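Side-chain contacts in superoxide dismutase (Anaplasma phagocytophilum, PDB 3JS4), which probably converts toxic superoxide radicals into molecular oxygen and hydrogen peroxide by cycling the oxidation state of a bound iron ion: residues D43-G48 with T184-E189; N58-G63 with R89-N94; I98-F103 with A168-P173. All blocks are in the same frame, centred on the assembly; numbering follows the deposited sequence.

Contact 1. Residues D43-G48 with T184-E189. With FE (Fe (III) ion), chain E.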
loop_
_atom_site.group_PDB
_atom_site.type_symbol
_atom_site.label_atom_id
_atom_site.label_comp_id
_atom_site.label_asym_id
_atom_site.label_seq_id
_atom_site.Cartn_x
_atom_site.Cartn_y
_atom_site.Cartn_z
ATOM N N ASP A 43 -0.156 5.780 -15.853
ATOM C CA ASP A 43 1.082 6.389 -16.329
ATOM C C ASP A 43 1.531 7.525 -15.402
ATOM O O ASP A 43 2.668 7.566 -14.952
ATOM C CB ASP A 43 0.929 6.875 -17.794
ATOM C CG ASP A 43 2.162 7.618 -18.295
ATOM O OD1 ASP A 43 3.233 6.992 -18.447
ATOM O OD2 ASP A 43 2.068 8.838 -18.526
ATOM N N ARG A 44 0.619 8.441 -15.104
ATOM C CA ARG A 44 0.938 9.568 -14.255
ATOM C C ARG A 44 1.297 9.156 -12.806
ATOM O O ARG A 44 2.255 9.685 -12.222
ATOM C CB ARG A 44 -0.198 10.590 -14.321
ATOM C CG ARG A 44 0.059 11.902 -13.579
ATOM C CD ARG A 44 1.305 12.686 -14.022
ATOM N NE ARG A 44 1.449 12.840 -15.471
ATOM C CZ ARG A 44 2.280 13.720 -16.051
ATOM N NH1 ARG A 44 3.029 14.536 -15.309
ATOM N NH2 ARG A 44 2.344 13.808 -17.376
ATOM N N HIS A 45 0.585 8.176 -12.255
ATOM C CA HIS A 45 0.825 7.751 -10.879
ATOM C C HIS A 45 2.170 7.036 -10.770
ATOM O O HIS A 45 2.957 7.292 -9.859
ATOM C CB HIS A 45 -0.306 6.803 -10.444
ATOM C CG HIS A 45 -0.395 6.602 -8.964
ATOM N ND1 HIS A 45 -1.457 5.946 -8.374
ATOM C CD2 HIS A 45 0.420 6.989 -7.953
ATOM C CE1 HIS A 45 -1.270 5.907 -7.064
ATOM N NE2 HIS A 45 -0.147 6.540 -6.782
ATOM N N TYR A 46 2.437 6.150 -11.732
ATOM C CA TYR A 46 3.642 5.314 -11.717
ATOM C C TYR A 46 4.881 6.024 -12.272
ATOM O O TYR A 46 5.877 6.132 -11.569
ATOM C CB TYR A 46 3.373 4.012 -12.484
ATOM C CG TYR A 46 4.540 3.038 -12.586
ATOM C CD1 TYR A 46 5.069 2.401 -11.449
ATOM C CD2 TYR A 46 5.072 2.705 -13.833
ATOM C CE1 TYR A 46 6.130 1.457 -11.581
ATOM C CE2 TYR A 46 6.125 1.779 -13.964
ATOM C CZ TYR A 46 6.648 1.170 -12.835
ATOM O OH TYR A 46 7.685 0.270 -12.994
ATOM N N ASN A 47 4.815 6.496 -13.519
ATOM C CA ASN A 47 5.964 7.171 -14.152
ATOM C C ASN A 47 6.112 8.637 -13.731
ATOM O O ASN A 47 7.128 9.268 -14.025
ATOM C CB ASN A 47 5.925 7.049 -15.687
ATOM C CG ASN A 47 5.994 5.611 -16.158
ATOM O OD1 ASN A 47 6.916 4.863 -15.807
ATOM N ND2 ASN A 47 5.006 5.202 -16.950
ATOM N N GLY A 48 5.090 9.165 -13.066
ATOM C CA GLY A 48 5.122 10.526 -12.522
ATOM C C GLY A 48 5.453 10.491 -11.030
ATOM O O GLY A 48 6.570 10.827 -10.634
ATOM N N THR A 184 -2.539 -2.798 0.479
ATOM C CA THR A 184 -2.830 -1.395 0.697
ATOM C C THR A 184 -3.578 -0.805 -0.502
ATOM O O THR A 184 -3.456 -1.278 -1.632
ATOM C CB THR A 184 -1.550 -0.546 1.020
ATOM O OG1 THR A 184 -1.918 0.759 1.486
ATOM C CG2 THR A 184 -0.645 -0.379 -0.205
ATOM N N MET A 185 -4.342 0.235 -0.208
ATOM C CA MET A 185 -5.016 1.071 -1.178
ATOM C C MET A 185 -4.614 2.527 -0.908
ATOM O O MET A 185 -4.887 3.079 0.174
ATOM C CB MET A 185 -6.528 0.916 -1.024
ATOM C CG MET A 185 -7.319 1.903 -1.881
ATOM S SD MET A 185 -9.112 1.754 -1.683
ATOM C CE MET A 185 -9.360 2.319 0.012
ATOM N N ASP A 186 -3.930 3.118 -1.877
ATOM C CA ASP A 186 -3.536 4.531 -1.861
ATOM C C ASP A 186 -4.788 5.405 -1.868
ATOM O O ASP A 186 -5.628 5.288 -2.782
ATOM C CB ASP A 186 -2.726 4.786 -3.152
ATOM C CG ASP A 186 -1.997 6.125 -3.172
ATOM O OD1 ASP A 186 -2.177 6.959 -2.277
ATOM O OD2 ASP A 186 -1.243 6.353 -4.138
ATOM N N VAL A 187 -4.943 6.274 -0.871
ATOM C CA VAL A 187 -5.991 7.297 -0.956
ATOM C C VAL A 187 -5.501 8.759 -1.075
ATOM O O VAL A 187 -6.304 9.708 -0.899
ATOM C CB VAL A 187 -7.117 7.131 0.134
ATOM C CG1 VAL A 187 -7.804 5.740 -0.012
ATOM C CG2 VAL A 187 -6.597 7.367 1.519
ATOM N N TRP A 188 -4.213 8.950 -1.417
ATOM C CA TRP A 188 -3.807 10.269 -1.871
ATOM C C TRP A 188 -4.703 10.607 -3.048
ATOM O O TRP A 188 -5.018 9.728 -3.891
ATOM C CB TRP A 188 -2.352 10.302 -2.331
ATOM C CG TRP A 188 -1.295 10.333 -1.228
ATOM C CD1 TRP A 188 -1.058 9.365 -0.275
ATOM C CD2 TRP A 188 -0.300 11.340 -1.032
ATOM N NE1 TRP A 188 -0.000 9.736 0.531
ATOM C CE2 TRP A 188 0.497 10.933 0.076
ATOM C CE3 TRP A 188 0.018 12.541 -1.701
ATOM C CZ2 TRP A 188 1.577 11.693 0.548
ATOM C CZ3 TRP A 188 1.101 13.304 -1.221
ATOM C CH2 TRP A 188 1.860 12.872 -0.105
ATOM N N GLU A 189 -5.102 11.867 -3.150
ATOM C CA GLU A 189 -6.010 12.256 -4.231
ATOM C C GLU A 189 -5.485 11.906 -5.646
ATOM O O GLU A 189 -6.273 11.527 -6.523
ATOM C CB GLU A 189 -6.338 13.738 -4.139
ATOM C CG GLU A 189 -7.181 14.104 -2.890
ATOM C CD GLU A 189 -7.624 15.571 -2.903
ATOM O OE1 GLU A 189 -6.744 16.456 -2.975
ATOM O OE2 GLU A 189 -8.843 15.830 -2.799
HETATM FE FE FE E . 0.307 7.523 -4.759
HETATM O O HOH W 1 0.674 8.263 -2.666
#
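H45 and D186 approach one another from opposite directions and meet through the iron(III) ion that both of them bind. The imidazole offers NE2 at 2.3 Å from the iron, and the carboxylate offers OD2 at 2.0 Å from the same ion. Although H45 NE2 and D186 OD2 lie only 2.9 Å apart, no hydrogen bond joins them; their closeness follows from sharing a metal. OD2 sits at the edge of the imidazole, in the ring plane, while the carboxylate as a whole is turned 47° from that ring. H45 CG lies anti to the backbone N (chi1 -164°), which carries the ring out from helix 39-60 to the metal.

The geometry is that of the iron/manganese superoxide dismutase centre, in which the alpha-hairpin domain and the C-terminal domain each lend ligands to one ion. H101 and H190 complete the protein ligands, and water 1 takes a further place 2.2 Å from the iron. Seen from the metal, that water lies almost diametrically across from H45 NE2, at about 173°, as expected for the two axial ligands of the family's trigonal bipyramid.

The second carboxylate oxygen of D186 stands back, with OD1 3.6 Å from the iron, so the carboxylate is monodentate. OD1 instead accepts from the backbone N of W188 at 3.0 Å, the donor lying above the carboxylate plane; this Asx turn helps fix the rotation of the group at the end of strand 179-186. Water 1 also donates weakly to D186 OD1, at 3.2 Å, and the oxygen of that water lies over one face of the W188 indole, displaced toward the rim.

Contact 2. Residues N58-G63 with R89-N94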
loop_
_atom_site.group_PDB
_atom_site.type_symbol
_atom_site.label_atom_id
_atom_site.label_comp_id
_atom_site.label_asym_id
_atom_site.label_seq_id
_atom_site.Cartn_x
_atom_site.Cartn_y
_atom_site.Cartn_z
ATOM N N ASN A 58 17.320 9.102 -4.317
ATOM C CA ASN A 58 18.687 9.048 -4.832
ATOM C C ASN A 58 19.462 10.340 -4.562
ATOM O O ASN A 58 20.620 10.280 -4.173
ATOM C CB ASN A 58 18.719 8.698 -6.321
ATOM C CG ASN A 58 18.480 7.216 -6.572
ATOM O OD1 ASN A 58 18.889 6.381 -5.782
ATOM N ND2 ASN A 58 17.828 6.889 -7.690
ATOM N N LYS A 59 18.815 11.494 -4.740
ATOM C CA LYS A 59 19.455 12.793 -4.459
ATOM C C LYS A 59 19.714 13.041 -2.970
ATOM O O LYS A 59 20.777 13.559 -2.612
ATOM C CB LYS A 59 18.655 13.969 -5.040
ATOM C CG LYS A 59 18.709 14.076 -6.584
ATOM C CD LYS A 59 17.946 15.293 -7.089
ATOM C CE LYS A 59 16.450 15.093 -6.912
ATOM N NZ LYS A 59 15.662 16.341 -7.185
ATOM N N LEU A 60 18.745 12.672 -2.122
ATOM C CA LEU A 60 18.825 12.902 -0.662
ATOM C C LEU A 60 19.831 12.058 0.123
ATOM O O LEU A 60 20.396 12.551 1.102
ATOM C CB LEU A 60 17.450 12.737 0.020
ATOM C CG LEU A 60 16.320 13.692 -0.362
ATOM C CD1 LEU A 60 15.002 13.216 0.278
ATOM C CD2 LEU A 60 16.618 15.165 -0.015
ATOM N N VAL A 61 20.022 10.792 -0.264
ATOM C CA VAL A 61 20.892 9.870 0.503
ATOM C C VAL A 61 22.400 10.113 0.354
ATOM O O VAL A 61 23.183 9.498 1.077
ATOM C CB VAL A 61 20.579 8.376 0.232
ATOM C CG1 VAL A 61 19.135 8.086 0.556
ATOM C CG2 VAL A 61 20.946 7.945 -1.229
ATOM N N VAL A 62 22.795 11.001 -0.560
ATOM C CA VAL A 62 24.219 11.283 -0.808
ATOM C C VAL A 62 24.886 11.798 0.458
ATOM O O VAL A 62 24.398 12.735 1.055
ATOM C CB VAL A 62 24.417 12.297 -1.984
ATOM C CG1 VAL A 62 25.881 12.810 -2.065
ATOM C CG2 VAL A 62 24.014 11.646 -3.316
ATOM N N GLY A 63 25.980 11.160 0.877
ATOM C CA GLY A 63 26.718 11.571 2.084
ATOM C C GLY A 63 26.121 11.048 3.392
ATOM O O GLY A 63 26.579 11.412 4.488
ATOM N N ARG A 89 13.652 13.225 8.003
ATOM C CA ARG A 89 12.233 13.305 7.600
ATOM C C ARG A 89 12.014 13.255 6.082
ATOM O O ARG A 89 11.123 12.555 5.604
ATOM C CB ARG A 89 11.541 14.540 8.190
ATOM C CG ARG A 89 10.008 14.563 7.958
ATOM C CD ARG A 89 9.243 15.394 9.023
ATOM N NE ARG A 89 9.466 14.883 10.380
ATOM C CZ ARG A 89 10.005 15.579 11.393
ATOM N NH1 ARG A 89 10.374 16.855 11.241
ATOM N NH2 ARG A 89 10.177 14.990 12.573
ATOM N N ALA A 90 12.812 14.003 5.332
ATOM C CA ALA A 90 12.693 13.959 3.871
ATOM C C ALA A 90 13.055 12.565 3.348
ATOM O O ALA A 90 12.399 12.034 2.466
ATOM C CB ALA A 90 13.557 15.068 3.210
ATOM N N ILE A 91 14.101 11.963 3.903
ATOM C CA ILE A 91 14.484 10.616 3.512
ATOM C C ILE A 91 13.355 9.634 3.852
ATOM O O ILE A 91 12.996 8.799 3.033
ATOM C CB ILE A 91 15.825 10.195 4.148
ATOM C CG1 ILE A 91 16.988 10.911 3.425
ATOM C CG2 ILE A 91 15.997 8.693 4.056
ATOM C CD1 ILE A 91 18.363 10.805 4.151
ATOM N N PHE A 92 12.795 9.755 5.056
ATOM C CA PHE A 92 11.649 8.939 5.436
ATOM C C PHE A 92 10.470 9.089 4.469
ATOM O O PHE A 92 9.948 8.092 3.958
ATOM C CB PHE A 92 11.187 9.242 6.867
ATOM C CG PHE A 92 9.766 8.812 7.132
ATOM C CD1 PHE A 92 9.457 7.461 7.258
ATOM C CD2 PHE A 92 8.733 9.762 7.202
ATOM C CE1 PHE A 92 8.133 7.044 7.484
ATOM C CE2 PHE A 92 7.391 9.366 7.420
ATOM C CZ PHE A 92 7.087 7.998 7.557
ATOM N N ASN A 93 10.039 10.326 4.235
ATOM C CA ASN A 93 8.908 10.569 3.329
ATOM C C ASN A 93 9.107 9.873 1.971
ATOM O O ASN A 93 8.176 9.245 1.448
ATOM C CB ASN A 93 8.720 12.072 3.084
ATOM C CG ASN A 93 8.204 12.823 4.305
ATOM O OD1 ASN A 93 7.595 12.244 5.214
ATOM N ND2 ASN A 93 8.409 14.144 4.301
ATOM N N ASN A 94 10.302 10.018 1.381
ATOM C CA ASN A 94 10.552 9.440 0.052
ATOM C C ASN A 94 10.728 7.920 0.019
ATOM O O ASN A 94 10.123 7.256 -0.848
ATOM C CB ASN A 94 11.692 10.172 -0.697
ATOM C CG ASN A 94 11.286 11.590 -1.082
ATOM O OD1 ASN A 94 10.664 11.808 -2.125
ATOM N ND2 ASN A 94 11.581 12.557 -0.198
#
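Within the alpha-hairpin domain of the iron/manganese superoxide dismutases, L60, near the far end of helix 39-60, packs against A90, I91 and N94 at the start of helix 89-106. The two long helices of the hairpin run in opposite senses, and this contact joins them at the end away from the iron, which lies about 12 Å from the side chain of N94. The backbones come closest at L60 and I91, whose CA atoms are 6.4 Å apart.

Packing here is chiefly apolar, and two different parts of the leucine do the work. Its CB lies 3.9 Å from CG1 of I91, whose terminal CD1 reaches on toward the carbonyl oxygen of L60. The outer branch goes elsewhere: CG stands anti to the carbonyl carbon of L60 (chi1 -63°), and from there CD1 extends over the first turn of the other helix, coming within 3.8 Å of the A90 methyl CB. I91 is buried and also touches L57 of helix 39-60 and I77 and A81 of helix 74-83.

The side chains of L60 and N94 cross at about a right angle, bringing L60 CD1 to 3.5 Å from N94 ND2. That amide is already engaged within its own helix. N94 ND2 donates to A90 O at 2.8 Å, with an N-H...O angle of 158°, and the acceptor lies near the amide plane. A90 O is thus gripped twice by a single residue, since the backbone N of N94 also donates to it, at 3.1 Å, and the two donors arrive from opposite faces of the carbonyl plane.

Contact 3. Residues I98-F103 with A168-P173. With FE (Fe (III) ion), chain E; NA (sodium ion), chain F.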
loop_
_atom_site.group_PDB
_atom_site.type_symbol
_atom_site.label_atom_id
_atom_site.label_comp_id
_atom_site.label_asym_id
_atom_site.label_seq_id
_atom_site.Cartn_x
_atom_site.Cartn_y
_atom_site.Cartn_z
ATOM N N ILE A 98 8.175 5.183 -1.632
ATOM C CA ILE A 98 8.570 4.177 -2.634
ATOM C C ILE A 98 8.082 2.793 -2.195
ATOM O O ILE A 98 7.467 2.046 -2.977
ATOM C CB ILE A 98 10.095 4.107 -2.885
ATOM C CG1 ILE A 98 10.647 5.421 -3.458
ATOM C CG2 ILE A 98 10.393 2.951 -3.860
ATOM C CD1 ILE A 98 12.220 5.508 -3.343
ATOM N N TRP A 99 8.370 2.463 -0.937
ATOM C CA TRP A 99 7.961 1.174 -0.349
ATOM C C TRP A 99 6.434 1.019 -0.435
ATOM O O TRP A 99 5.933 -0.031 -0.848
ATOM C CB TRP A 99 8.435 1.066 1.125
ATOM C CG TRP A 99 8.265 -0.364 1.695
ATOM C CD1 TRP A 99 9.247 -1.333 1.808
ATOM C CD2 TRP A 99 7.055 -0.962 2.207
ATOM N NE1 TRP A 99 8.715 -2.485 2.344
ATOM C CE2 TRP A 99 7.376 -2.289 2.598
ATOM C CE3 TRP A 99 5.730 -0.503 2.377
ATOM C CZ2 TRP A 99 6.419 -3.169 3.147
ATOM C CZ3 TRP A 99 4.774 -1.382 2.921
ATOM C CH2 TRP A 99 5.138 -2.704 3.311
ATOM N N ASN A 100 5.691 2.056 -0.046
ATOM C CA ASN A 100 4.225 2.008 -0.101
ATOM C C ASN A 100 3.660 1.785 -1.512
ATOM O O ASN A 100 2.704 1.033 -1.698
ATOM C CB ASN A 100 3.622 3.311 0.419
ATOM C CG ASN A 100 3.916 3.557 1.894
ATOM O OD1 ASN A 100 4.219 2.633 2.638
ATOM N ND2 ASN A 100 3.802 4.822 2.316
ATOM N N HIS A 101 4.195 2.498 -2.492
ATOM C CA HIS A 101 3.743 2.316 -3.879
ATOM C C HIS A 101 4.089 0.916 -4.409
ATOM O O HIS A 101 3.269 0.298 -5.092
ATOM C CB HIS A 101 4.298 3.423 -4.797
ATOM C CG HIS A 101 3.591 4.733 -4.625
ATOM N ND1 HIS A 101 3.932 5.633 -3.631
ATOM C CD2 HIS A 101 2.519 5.264 -5.265
ATOM C CE1 HIS A 101 3.132 6.687 -3.707
ATOM N NE2 HIS A 101 2.248 6.478 -4.669
ATOM N N ASP A 102 5.277 0.404 -4.080
ATOM C CA ASP A 102 5.643 -0.954 -4.516
ATOM C C ASP A 102 4.565 -1.909 -3.965
ATOM O O ASP A 102 4.080 -2.797 -4.677
ATOM C CB ASP A 102 7.030 -1.411 -3.994
ATOM C CG ASP A 102 8.226 -0.753 -4.707
ATOM O OD1 ASP A 102 8.099 -0.130 -5.784
ATOM O OD2 ASP A 102 9.348 -0.882 -4.164
ATOM N N PHE A 103 4.196 -1.724 -2.700
ATOM C CA PHE A 103 3.221 -2.592 -2.030
ATOM C C PHE A 103 1.845 -2.444 -2.680
ATOM O O PHE A 103 1.105 -3.430 -2.853
ATOM C CB PHE A 103 3.108 -2.202 -0.543
ATOM C CG PHE A 103 2.680 -3.343 0.360
ATOM C CD1 PHE A 103 3.543 -4.399 0.618
ATOM C CD2 PHE A 103 1.421 -3.346 0.959
ATOM C CE1 PHE A 103 3.157 -5.462 1.445
ATOM C CE2 PHE A 103 1.029 -4.383 1.792
ATOM C CZ PHE A 103 1.908 -5.445 2.051
ATOM N N ALA A 168 -1.742 8.313 7.711
ATOM C CA ALA A 168 -1.574 9.625 7.081
ATOM C C ALA A 168 -0.303 9.677 6.228
ATOM O O ALA A 168 0.722 9.113 6.595
ATOM C CB ALA A 168 -1.533 10.739 8.171
ATOM N N ASN A 169 -0.392 10.384 5.099
ATOM C CA ASN A 169 0.767 10.791 4.307
ATOM C C ASN A 169 1.625 9.593 3.911
ATOM O O ASN A 169 1.158 8.780 3.110
ATOM C CB ASN A 169 1.527 11.908 5.024
ATOM C CG ASN A 169 0.657 13.141 5.241
ATOM O OD1 ASN A 169 -0.267 13.419 4.456
ATOM N ND2 ASN A 169 0.945 13.885 6.288
ATOM N N ALA A 170 2.814 9.435 4.505
ATOM C CA ALA A 170 3.673 8.289 4.173
ATOM C C ALA A 170 3.772 7.183 5.246
ATOM O O ALA A 170 4.497 6.195 5.044
ATOM C CB ALA A 170 5.102 8.759 3.776
ATOM N N ASP A 171 3.052 7.346 6.355
ATOM C CA ASP A 171 3.051 6.376 7.452
ATOM C C ASP A 171 2.521 5.019 6.962
ATOM O O ASP A 171 1.689 4.956 6.060
ATOM C CB ASP A 171 2.191 6.891 8.621
ATOM C CG ASP A 171 2.803 8.105 9.318
ATOM O OD1 ASP A 171 3.913 8.550 8.954
ATOM O OD2 ASP A 171 2.160 8.633 10.239
ATOM N N SER A 172 3.025 3.942 7.569
ATOM C CA SER A 172 2.648 2.585 7.202
ATOM C C SER A 172 2.816 1.669 8.421
ATOM O O SER A 172 3.411 2.093 9.444
ATOM C CB SER A 172 3.529 2.056 6.070
ATOM O OG SER A 172 4.810 1.703 6.581
ATOM N N PRO A 173 2.316 0.414 8.312
ATOM C CA PRO A 173 2.502 -0.577 9.370
ATOM C C PRO A 173 3.964 -0.891 9.683
ATOM O O PRO A 173 4.218 -1.455 10.736
ATOM C CB PRO A 173 1.744 -1.814 8.832
ATOM C CG PRO A 173 0.603 -1.208 8.059
ATOM C CD PRO A 173 1.252 -0.003 7.371
HETATM FE FE FE E . 0.307 7.523 -4.759
HETATM NA NA NA F . 4.610 -3.641 11.597
HETATM O O HOH W 1 0.674 8.263 -2.666
HETATM O O HOH W 2 5.134 -5.484 12.849
HETATM O O HOH W 3 5.695 -4.607 9.807
#
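One hydrogen bond spans this contact: N100, on helix 89-106, donates through ND2 to the backbone oxygen of A170 at 3.1 Å. N100 CG is anti to the carbonyl carbon (chi1 -64°), directing the amide to the 168-173 loop. The bond is fairly straight at hydrogen, 160°, and A170 O lies almost in the amide plane of N100. On the acceptor's side the fit is oblique, because the donor stands above the carbonyl plane. ND2 has a second partner in the side chain of Q97, one turn earlier.

The other half of the amide makes a van der Waals contact, N100 OD1 lying 3.5 Å from CB of S172. S172 OG is hydrogen-bonded to the backbone N of L174.

A170 belongs to a type II' beta turn, A168 to D171, closed by the bond from D171 N to A168 O. The turn begins at the last residue of strand 161-168 of the C-terminal domain's sheet, so the amide ties that loop to a helix of the alpha-hairpin domain.

Metal bonds flank the pair. Next to N100, H101 NE2 binds the iron at 2.2 Å, its ND1 hydrogen-bonded to Q97 O. P173 O coordinates a sodium ion at 2.4 Å, together with the backbone oxygens of T176 and Q179 and two waters.

How the contacts relate
Contacts 1 and 3 lie at the junction of the alpha-hairpin and C-terminal domains, their centres 11 Å apart, and share the iron and its bound water; they also meet at W188 and N169, probably through a hydrogen bond. Contact 2 stays inside the alpha-hairpin domain, its centre 20 Å from that of contact 1 and 15 Å from that of contact 3, which it touches where F92 packs on D171. Helix 39-60 serves contacts 1 and 2, and helix 89-106 contacts 2 and 3, so the helices packed together in contact 2 carry H45 and H101. Along the chain, contact 1 encloses the other two, which follow in series. The iron site draws ligands from both domains, far apart in sequence.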